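Long-range contacts in T-cell surface glycoprotein YE1/48 (PDB 1QO3), which serves on natural killer cells as an inhibitory receptor for H-2d class I molecules, represented here by its extracellular C-type lectin-like domain: residues S1-D5 / K15-F19; Y27-K33 / Q122-C128. The protein carries 1 engineered substitution. All coordinates share one frame; numbering follows the deposited sequence.

Contact 1 of 2, residues S1-D5 / K15-F19; sequences STVLD and KVYWF. Engineered in segment 1-5: Ser1 (natural residue Lys).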
loop_
_atom_site.group_PDB
_atom_site.type_symbol
_atom_site.label_atom_id
_atom_site.label_comp_id
_atom_site.label_asym_id
_atom_site.label_seq_id
_atom_site.Cartn_x
_atom_site.Cartn_y
_atom_site.Cartn_z
ATOM N N SER C 1 -21.111 -10.271 28.573
ATOM C CA SER C 1 -22.045 -9.287 27.945
ATOM C C SER C 1 -21.404 -8.534 26.777
ATOM O O SER C 1 -20.180 -8.488 26.638
ATOM C CB SER C 1 -22.554 -8.292 28.998
ATOM O OG SER C 1 -21.494 -7.623 29.651
ATOM N N THR C 2 -22.260 -7.947 25.948
ATOM C CA THR C 2 -21.852 -7.206 24.762
ATOM C C THR C 2 -22.128 -5.722 24.943
ATOM O O THR C 2 -22.844 -5.323 25.863
ATOM C CB THR C 2 -22.639 -7.678 23.533
ATOM O OG1 THR C 2 -23.805 -6.860 23.381
ATOM C CG2 THR C 2 -23.082 -9.135 23.715
ATOM N N VAL C 3 -21.581 -4.912 24.044
ATOM C CA VAL C 3 -21.756 -3.468 24.112
ATOM C C VAL C 3 -23.224 -3.042 24.044
ATOM O O VAL C 3 -23.565 -1.933 24.448
ATOM C CB VAL C 3 -20.983 -2.760 22.977
ATOM C CG1 VAL C 3 -21.657 -3.040 21.632
ATOM C CG2 VAL C 3 -20.916 -1.270 23.249
ATOM N N LEU C 4 -24.089 -3.909 23.526
ATOM C CA LEU C 4 -25.505 -3.565 23.444
ATOM C C LEU C 4 -26.300 -4.178 24.593
ATOM O O LEU C 4 -27.413 -3.731 24.892
ATOM C CB LEU C 4 -26.113 -4.016 22.111
ATOM C CG LEU C 4 -25.595 -3.373 20.821
ATOM C CD1 LEU C 4 -26.416 -3.894 19.648
ATOM C CD2 LEU C 4 -25.684 -1.853 20.904
ATOM N N ASP C 5 -25.733 -5.196 25.236
ATOM C CA ASP C 5 -26.409 -5.847 26.354
ATOM C C ASP C 5 -26.631 -4.897 27.506
ATOM O O ASP C 5 -25.769 -4.080 27.835
ATOM C CB ASP C 5 -25.610 -7.040 26.879
ATOM C CG ASP C 5 -25.811 -8.275 26.049
ATOM O OD1 ASP C 5 -26.930 -8.452 25.526
ATOM O OD2 ASP C 5 -24.858 -9.073 25.935
ATOM N N LYS C 15 -23.285 -11.727 20.133
ATOM C CA LYS C 15 -21.949 -11.150 19.795
ATOM C C LYS C 15 -22.136 -9.889 18.939
ATOM O O LYS C 15 -22.827 -9.913 17.915
ATOM C CB LYS C 15 -21.110 -12.182 19.033
ATOM C CG LYS C 15 -19.603 -11.890 18.993
ATOM C CD LYS C 15 -18.920 -12.195 20.329
ATOM C CE LYS C 15 -19.064 -13.669 20.715
ATOM N NZ LYS C 15 -18.459 -13.968 22.048
ATOM N N VAL C 16 -21.520 -8.793 19.365
ATOM C CA VAL C 16 -21.646 -7.531 18.648
ATOM C C VAL C 16 -20.325 -6.764 18.557
ATOM O O VAL C 16 -19.663 -6.520 19.563
ATOM C CB VAL C 16 -22.715 -6.628 19.326
ATOM C CG1 VAL C 16 -22.873 -5.325 18.557
ATOM C CG2 VAL C 16 -24.045 -7.365 19.407
ATOM N N TYR C 17 -19.939 -6.409 17.335
ATOM C CA TYR C 17 -18.723 -5.642 17.105
ATOM C C TYR C 17 -19.172 -4.240 16.727
ATOM O O TYR C 17 -20.239 -4.066 16.141
ATOM C CB TYR C 17 -17.876 -6.278 15.995
ATOM C CG TYR C 17 -17.343 -7.636 16.396
ATOM C CD1 TYR C 17 -16.239 -7.744 17.245
ATOM C CD2 TYR C 17 -18.009 -8.806 16.031
ATOM C CE1 TYR C 17 -15.821 -8.981 17.736
ATOM C CE2 TYR C 17 -17.599 -10.051 16.514
ATOM C CZ TYR C 17 -16.508 -10.131 17.373
ATOM O OH TYR C 17 -16.132 -11.343 17.915
ATOM N N TRP C 18 -18.369 -3.239 17.071
ATOM C CA TRP C 18 -18.746 -1.863 16.789
ATOM C C TRP C 18 -17.554 -0.951 16.566
ATOM O O TRP C 18 -16.415 -1.309 16.853
ATOM C CB TRP C 18 -19.539 -1.299 17.962
ATOM C CG TRP C 18 -18.673 -1.142 19.190
ATOM C CD1 TRP C 18 -18.330 -2.117 20.089
ATOM C CD2 TRP C 18 -17.995 0.050 19.614
ATOM N NE1 TRP C 18 -17.480 -1.603 21.043
ATOM C CE2 TRP C 18 -17.261 -0.276 20.777
ATOM C CE3 TRP C 18 -17.937 1.364 19.122
ATOM C CZ2 TRP C 18 -16.476 0.669 21.462
ATOM C CZ3 TRP C 18 -17.157 2.305 19.804
ATOM C CH2 TRP C 18 -16.438 1.948 20.963
ATOM N N PHE C 19 -17.850 0.250 16.081
ATOM C CA PHE C 19 -16.854 1.283 15.841
ATOM C C PHE C 19 -17.619 2.538 15.461
ATOM O O PHE C 19 -18.808 2.473 15.138
ATOM C CB PHE C 19 -15.898 0.881 14.709
ATOM C CG PHE C 19 -16.543 0.841 13.340
ATOM C CD1 PHE C 19 -16.816 2.019 12.643
ATOM C CD2 PHE C 19 -16.869 -0.376 12.749
ATOM C CE1 PHE C 19 -17.400 1.982 11.379
ATOM C CE2 PHE C 19 -17.458 -0.420 11.481
ATOM C CZ PHE C 19 -17.722 0.764 10.796
HETATM O O HOH W 1 -19.616 -5.869 22.273
#

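Contact 2 of 2, residues Y27-K33 / Q122-C128; sequences YFVMDRK and QVFICIC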
loop_
_atom_site.group_PDB
_atom_site.type_symbol
_atom_site.label_atom_id
_atom_site.label_comp_id
_atom_site.label_asym_id
_atom_site.label_seq_id
_atom_site.Cartn_x
_atom_site.Cartn_y
_atom_site.Cartn_z
ATOM N N TYR C 27 -22.996 -0.831 14.804
ATOM C CA TYR C 27 -22.916 -2.057 15.594
ATOM C C TYR C 27 -23.312 -3.245 14.721
ATOM O O TYR C 27 -24.388 -3.261 14.126
ATOM C CB TYR C 27 -23.832 -1.962 16.819
ATOM C CG TYR C 27 -23.531 -0.759 17.685
ATOM C CD1 TYR C 27 -23.930 0.518 17.292
ATOM C CD2 TYR C 27 -22.763 -0.883 18.852
ATOM C CE1 TYR C 27 -23.570 1.647 18.025
ATOM C CE2 TYR C 27 -22.390 0.249 19.602
ATOM C CZ TYR C 27 -22.797 1.508 19.177
ATOM O OH TYR C 27 -22.426 2.636 19.876
ATOM N N PHE C 28 -22.423 -4.224 14.630
ATOM C CA PHE C 28 -22.676 -5.407 13.833
ATOM C C PHE C 28 -23.130 -6.546 14.733
ATOM O O PHE C 28 -22.340 -7.096 15.508
ATOM C CB PHE C 28 -21.412 -5.798 13.063
ATOM C CG PHE C 28 -21.007 -4.792 12.014
ATOM C CD1 PHE C 28 -20.488 -3.554 12.380
ATOM C CD2 PHE C 28 -21.171 -5.075 10.663
ATOM C CE1 PHE C 28 -20.135 -2.609 11.410
ATOM C CE2 PHE C 28 -20.823 -4.138 9.679
ATOM C CZ PHE C 28 -20.303 -2.904 10.056
ATOM N N VAL C 29 -24.421 -6.860 14.645
ATOM C CA VAL C 29 -25.043 -7.927 15.421
ATOM C C VAL C 29 -24.706 -9.211 14.690
ATOM O O VAL C 29 -25.278 -9.495 13.634
ATOM C CB VAL C 29 -26.583 -7.772 15.454
ATOM C CG1 VAL C 29 -27.196 -8.830 16.363
ATOM C CG2 VAL C 29 -26.959 -6.376 15.928
ATOM N N MET C 30 -23.787 -9.993 15.247
ATOM C CA MET C 30 -23.371 -11.229 14.592
ATOM C C MET C 30 -24.387 -12.386 14.572
ATOM O O MET C 30 -24.262 -13.288 13.744
ATOM C CB MET C 30 -22.023 -11.686 15.157
ATOM C CG MET C 30 -20.925 -10.609 15.093
ATOM S SD MET C 30 -20.684 -9.815 13.473
ATOM C CE MET C 30 -19.606 -11.014 12.636
ATOM N N ASP C 31 -25.381 -12.372 15.462
ATOM C CA ASP C 31 -26.422 -13.420 15.460
ATOM C C ASP C 31 -27.292 -13.137 14.236
ATOM O O ASP C 31 -28.158 -12.261 14.281
ATOM C CB ASP C 31 -27.337 -13.331 16.693
ATOM C CG ASP C 31 -26.722 -13.927 17.950
ATOM O OD1 ASP C 31 -25.618 -14.516 17.877
ATOM O OD2 ASP C 31 -27.365 -13.805 19.021
ATOM N N ARG C 32 -27.068 -13.865 13.150
ATOM C CA ARG C 32 -27.836 -13.658 11.934
ATOM C C ARG C 32 -29.349 -13.642 12.159
ATOM O O ARG C 32 -29.885 -14.449 12.910
ATOM C CB ARG C 32 -27.452 -14.715 10.899
ATOM C CG ARG C 32 -26.144 -14.392 10.189
ATOM C CD ARG C 32 -25.123 -15.525 10.242
ATOM N NE ARG C 32 -25.379 -16.622 9.305
ATOM C CZ ARG C 32 -25.524 -16.486 7.987
ATOM N NH1 ARG C 32 -25.455 -15.289 7.414
ATOM N NH2 ARG C 32 -25.708 -17.560 7.228
ATOM N N LYS C 33 -30.031 -12.703 11.511
ATOM C CA LYS C 33 -31.480 -12.587 11.649
ATOM C C LYS C 33 -32.160 -12.158 10.358
ATOM O O LYS C 33 -31.508 -11.727 9.402
ATOM C CB LYS C 33 -31.827 -11.579 12.745
ATOM C CG LYS C 33 -31.371 -11.999 14.131
ATOM C CD LYS C 33 -31.460 -10.853 15.118
ATOM C CE LYS C 33 -30.854 -11.242 16.454
ATOM N NZ LYS C 33 -30.780 -10.065 17.361
ATOM N N GLN C 122 -34.441 -14.275 4.818
ATOM C CA GLN C 122 -33.124 -14.884 5.033
ATOM C C GLN C 122 -32.408 -14.220 6.214
ATOM O O GLN C 122 -32.722 -13.083 6.585
ATOM C CB GLN C 122 -32.279 -14.810 3.749
ATOM C CG GLN C 122 -32.839 -15.695 2.626
ATOM C CD GLN C 122 -32.051 -15.621 1.321
ATOM O OE1 GLN C 122 -31.742 -14.536 0.824
ATOM N NE2 GLN C 122 -31.743 -16.780 0.750
ATOM N N VAL C 123 -31.466 -14.940 6.820
ATOM C CA VAL C 123 -30.754 -14.425 7.975
ATOM C C VAL C 123 -29.321 -14.004 7.692
ATOM O O VAL C 123 -28.510 -14.783 7.182
ATOM C CB VAL C 123 -30.775 -15.448 9.158
ATOM C CG1 VAL C 123 -32.210 -15.748 9.547
ATOM C CG2 VAL C 123 -30.067 -16.742 8.773
ATOM N N PHE C 124 -29.036 -12.743 8.012
ATOM C CA PHE C 124 -27.715 -12.159 7.832
ATOM C C PHE C 124 -27.413 -11.245 9.008
ATOM O O PHE C 124 -28.318 -10.846 9.749
ATOM C CB PHE C 124 -27.646 -11.323 6.550
ATOM C CG PHE C 124 -27.863 -12.112 5.291
ATOM C CD1 PHE C 124 -29.149 -12.417 4.859
ATOM C CD2 PHE C 124 -26.773 -12.562 4.541
ATOM C CE1 PHE C 124 -29.350 -13.164 3.689
ATOM C CE2 PHE C 124 -26.962 -13.309 3.370
ATOM C CZ PHE C 124 -28.257 -13.611 2.942
ATOM N N ILE C 125 -26.133 -10.921 9.171
ATOM C CA ILE C 125 -25.670 -10.013 10.216
ATOM C C ILE C 125 -26.505 -8.732 10.125
ATOM O O ILE C 125 -26.983 -8.385 9.043
ATOM C CB ILE C 125 -24.188 -9.642 9.969
ATOM C CG1 ILE C 125 -23.297 -10.869 10.204
ATOM C CG2 ILE C 125 -23.782 -8.466 10.834
ATOM C CD1 ILE C 125 -21.876 -10.697 9.672
ATOM N N CYS C 126 -26.689 -8.039 11.247
ATOM C CA CYS C 126 -27.439 -6.780 11.241
ATOM C C CYS C 126 -26.488 -5.616 11.457
ATOM O O CYS C 126 -25.607 -5.704 12.308
ATOM C CB CYS C 126 -28.427 -6.689 12.399
ATOM S SG CYS C 126 -29.552 -8.064 12.714
ATOM N N ILE C 127 -26.653 -4.529 10.708
ATOM C CA ILE C 127 -25.826 -3.357 10.962
ATOM C C ILE C 127 -26.762 -2.312 11.581
ATOM O O ILE C 127 -27.688 -1.837 10.920
ATOM C CB ILE C 127 -25.199 -2.743 9.690
ATOM C CG1 ILE C 127 -24.313 -3.759 8.971
ATOM C CG2 ILE C 127 -24.334 -1.545 10.085
ATOM C CD1 ILE C 127 -23.649 -3.184 7.721
ATOM N N CYS C 128 -26.544 -1.987 12.855
ATOM C CA CYS C 128 -27.364 -0.985 13.539
ATOM C C CYS C 128 -26.590 0.338 13.598
ATOM O O CYS C 128 -25.399 0.357 13.901
ATOM C CB CYS C 128 -27.720 -1.438 14.962
ATOM S SG CYS C 128 -28.677 -2.995 15.137
HETATM O O HOH W 2 -24.365 -12.431 7.350
#

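Contact 1 of 2, residues S1-D5 / K15-F19
At the N-terminal edge of the C-type lectin-like domain, a short turn carrying Val3 and Leu4 packs against Val16 and Trp18 of strand 16-21. An ST turn, in which Thr2 OG1 accepts from Leu4 N at 3.0 Å, and an ST motif, in which it accepts from Asp5 N, shape the segment 1-5; Asp5 N also bonds Thr2 O. Threonine suits this place because its hydroxyl can accept both N-H groups. Thr2 OG1 lies 4.0 Å from Val16 CG2, a plain van der Waals contact. The other branch, Val16 CG1, stands anti to the backbone N (chi1 -179°) and meets both Val3 CG1 and Leu4 CD1; Val3 and Leu4 each cross Val16 at about a right angle. The branched methyls of these three residues touch with nothing polar to satisfy. Alternation along the strand brings Trp18 to the same side as Val16, and Val3 CG2 lies over one face of the indole, offset toward its rim. Tyr27 of the next strand touches Val3, Leu4 and Val16, extending this apolar patch, while Trp18 also packs on Phe19 of the second subunit. No direct hydrogen bond joins the segments; instead one water accepts from Val3 N at 2.8 Å and donates to Val16 O at 2.8 Å.

Contact 2 of 2, residues Y27-K33 / Q122-C128
Tyr27 and Cys128 form a hydrogen-bonded antiparallel pair, Cys128 N reaching Tyr27 O at 2.8 Å with a nearly straight N-H...O angle of 175°. Val29 and Cys126 make the next such pair, with Val29 N 2.9 Å from Cys126 O, and between them Phe28 faces Ile127 in a non-hydrogen-bonded pair. Past Val29 the register slips by two residues at a beta bulge, where the chain turns a corner at Asp31. Pairing resumes between Lys33 and Phe124, joined by hydrogen bonds in both directions. On one face, Phe28 and Ile127 run side by side, Phe28 CE2 3.6 Å from Ile127 CD1, and Ile127 CG2 lies over the ring toward its rim. Flat Phe28 and branched Ile127 and Ile125 suit their buried places. Unbranched, flexible Met30 lies alongside Ile125, its chain bent twice to bring CE 3.7 Å from Ile125 CD1. The other face carries Val29, whose CG2, set beside the backbone N, touches Cys126 CB and Cys128 SG. Arg32 packs its aliphatic CG on the Phe124 backbone while its charged end stays at the exposed surface, NH1 weakly bonding a water held by Ile125 N. Disulfides Cys126-Cys38 and Cys128-Cys42 bind this face to helix 35-44, where Thr41 also holds Lys33 NZ. Strand 124-131 pairs antiparallel with 24-30 and short strand 48-49, and parallel with 70-77.

From the N terminus, contact 1 closes first, returning the chain from its opening turn to strand 16-21 across a short loop that is partly unmodelled. The chain then reverses into strand 24-30, where contact 2 opens; it closes only after both helices and several further strands, bringing the C-terminal strand back beside the N-terminal ones, the closure familiar in C-type lectin domains. The contacts are thus in series, neither nesting nor crossing. They meet through the shared sheet: Tyr17 O and Phe28 N probably hydrogen-bond at 2.7 Å, so strand 24-30 joins the subunit-facing strand 16-21 of contact 1 to the disulfide-tied centre of contact 2.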